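Local structure of phenylacetate-CoA oxygenase subunit PaaB (Ralstonia eutropha JMP134, 3EGR) at residues 10-15 with 53-58. The protein is a subunit of phenylacetate-CoA oxygenase, which probably acts on phenylacetyl-CoA in the aerobic breakdown of phenylacetic acid. Sequence-based numbering, arbitrary orientation.
Sequences WEVFVR and IWVVPS. With SCN (thiocyanate ion), chain C.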
# COMPACT_ATOMS: atom_id res chain seq x y z
N TRP A 10 10.21 5.62 -2.36
CA TRP A 10 8.97 6.40 -2.25
C TRP A 10 8.87 7.34 -3.43
O TRP A 10 9.88 7.88 -3.88
CB TRP A 10 8.95 7.24 -0.96
CG TRP A 10 9.10 6.39 0.28
CD1 TRP A 10 10.25 5.82 0.73
CD2 TRP A 10 8.07 5.99 1.20
NE1 TRP A 10 10.01 5.09 1.85
CE2 TRP A 10 8.68 5.17 2.16
CE3 TRP A 10 6.70 6.24 1.30
CZ2 TRP A 10 7.96 4.60 3.22
CZ3 TRP A 10 5.99 5.67 2.36
CH2 TRP A 10 6.62 4.87 3.31
N GLU A 11 7.68 7.49 -3.97
CA GLU A 11 7.45 8.52 -4.97
C GLU A 11 6.89 9.75 -4.28
O GLU A 11 6.08 9.65 -3.34
CB GLU A 11 6.51 8.03 -6.07
CG GLU A 11 7.00 6.80 -6.83
CD GLU A 11 8.36 6.98 -7.44
OE1 GLU A 11 8.73 8.12 -7.82
OE2 GLU A 11 9.07 5.97 -7.57
N VAL A 12 7.34 10.92 -4.74
CA VAL A 12 7.00 12.18 -4.13
C VAL A 12 6.19 13.02 -5.11
O VAL A 12 6.60 13.22 -6.26
CB VAL A 12 8.29 12.95 -3.76
CG1 VAL A 12 7.98 14.33 -3.17
CG2 VAL A 12 9.12 12.13 -2.79
N PHE A 13 5.05 13.53 -4.65
CA PHE A 13 4.21 14.42 -5.45
C PHE A 13 4.02 15.69 -4.65
O PHE A 13 3.73 15.62 -3.45
CB PHE A 13 2.84 13.79 -5.71
CG PHE A 13 2.91 12.41 -6.32
CD1 PHE A 13 3.15 11.30 -5.53
CD2 PHE A 13 2.74 12.22 -7.67
CE1 PHE A 13 3.22 10.04 -6.07
CE2 PHE A 13 2.81 10.95 -8.22
CZ PHE A 13 3.05 9.87 -7.42
N VAL A 14 4.15 16.85 -5.31
CA VAL A 14 4.02 18.15 -4.66
C VAL A 14 2.98 19.03 -5.35
O VAL A 14 2.88 19.03 -6.58
CB VAL A 14 5.35 18.90 -4.66
CG1 VAL A 14 5.14 20.32 -4.21
CG2 VAL A 14 6.36 18.21 -3.78
N ARG A 15 2.21 19.77 -4.57
CA ARG A 15 1.35 20.81 -5.11
C ARG A 15 1.79 22.12 -4.52
O ARG A 15 1.69 22.32 -3.32
CB ARG A 15 -0.10 20.57 -4.75
CG ARG A 15 -1.04 21.58 -5.36
CD ARG A 15 -2.45 21.34 -4.90
NE ARG A 15 -2.57 21.60 -3.46
CZ ARG A 15 -3.48 21.04 -2.66
NH1 ARG A 15 -4.39 20.18 -3.12
NH2 ARG A 15 -3.47 21.35 -1.37
N ILE A 53 2.70 18.17 0.19
CA ILE A 53 3.52 17.03 -0.22
C ILE A 53 2.80 15.69 0.00
O ILE A 53 2.26 15.44 1.07
CB ILE A 53 4.88 16.98 0.55
CG1 ILE A 53 5.52 18.37 0.62
CG2 ILE A 53 5.85 15.97 -0.11
CD1 ILE A 53 6.81 18.42 1.46
N TRP A 54 2.79 14.84 -1.02
CA TRP A 54 2.34 13.46 -0.90
C TRP A 54 3.50 12.51 -1.15
O TRP A 54 4.22 12.65 -2.15
CB TRP A 54 1.26 13.13 -1.93
CG TRP A 54 -0.07 13.77 -1.72
CD1 TRP A 54 -0.45 14.53 -0.65
CD2 TRP A 54 -1.22 13.64 -2.56
NE1 TRP A 54 -1.77 14.90 -0.79
CE2 TRP A 54 -2.26 14.37 -1.96
CE3 TRP A 54 -1.47 12.99 -3.77
CZ2 TRP A 54 -3.53 14.48 -2.53
CZ3 TRP A 54 -2.74 13.08 -4.34
CH2 TRP A 54 -3.75 13.83 -3.72
N VAL A 55 3.67 11.54 -0.24
CA VAL A 55 4.61 10.46 -0.45
C VAL A 55 3.85 9.14 -0.53
O VAL A 55 2.85 8.92 0.17
CB VAL A 55 5.71 10.39 0.65
CG1 VAL A 55 6.59 11.64 0.60
CG2 VAL A 55 5.12 10.16 2.06
N VAL A 56 4.36 8.26 -1.39
CA VAL A 56 3.74 6.97 -1.68
C VAL A 56 4.85 5.95 -1.88
O VAL A 56 5.77 6.18 -2.68
CB VAL A 56 2.93 7.03 -2.98
CG1 VAL A 56 2.13 5.78 -3.14
CG2 VAL A 56 2.04 8.25 -2.98
N PRO A 57 4.78 4.82 -1.16
CA PRO A 57 5.75 3.78 -1.46
C PRO A 57 5.55 3.32 -2.89
O PRO A 57 4.40 3.15 -3.31
CB PRO A 57 5.39 2.66 -0.46
CG PRO A 57 4.11 3.00 0.11
CD PRO A 57 3.86 4.44 -0.08
N SER A 58 6.66 3.16 -3.61
CA SER A 58 6.66 2.69 -5.00
C SER A 58 5.77 1.47 -5.24
O SER A 58 5.04 1.41 -6.22
CB SER A 58 8.09 2.35 -5.43
OG SER A 58 8.85 3.52 -5.69
S SCN C . 6.11 2.75 -10.80
C SCN C . 7.26 3.82 -9.91
N SCN C . 7.86 4.10 -8.77
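Phe13 and Trp54 form a hydrogen-bonded antiparallel pair: Phe13 N to Trp54 O is 2.8 Å and Trp54 N to Phe13 O 2.7 Å, the latter almost straight at 176°. Glu11 and Val56 repeat the pattern. On the face carrying Phe13, its ring crosses the branched Val56 at a slant, CE1 3.8 Å from CG2, while its edge meets Trp54 O. Val12, Val14, Ile53 and Val55, beta-branched residues suited to extended chain, take the other face; Val12 CG1 lies 4.1 Å from Ile53 CG2. Within this chain, strand 9-15 is the middle of three antiparallel strands, between 23-29 and 52-57, and helix 33-45 packs on the Val12 and Ile53 side. Pro57 CA lies 3.7 Å above one face of the Trp10 indole, toward its rim, while Pro57 CD touches Trp10 CZ3 at 3.5 Å; the pair is non-hydrogen-bonded, so proline's missing N-H costs nothing. Trp10 NE1 donates a hydrogen bond to Ala30 O. Glu11, bent at chi2 (-55°), sends OE2 towards Ser58 OG, a weak contact beside a thiocyanate ion, probably from the crystallisation liquor, whereas OE1 is held by His24 and Ser27. A second subunit's strand pairs with Trp54 and Val55, continuing the sheet, and its Phe13 stacks on this Phe13.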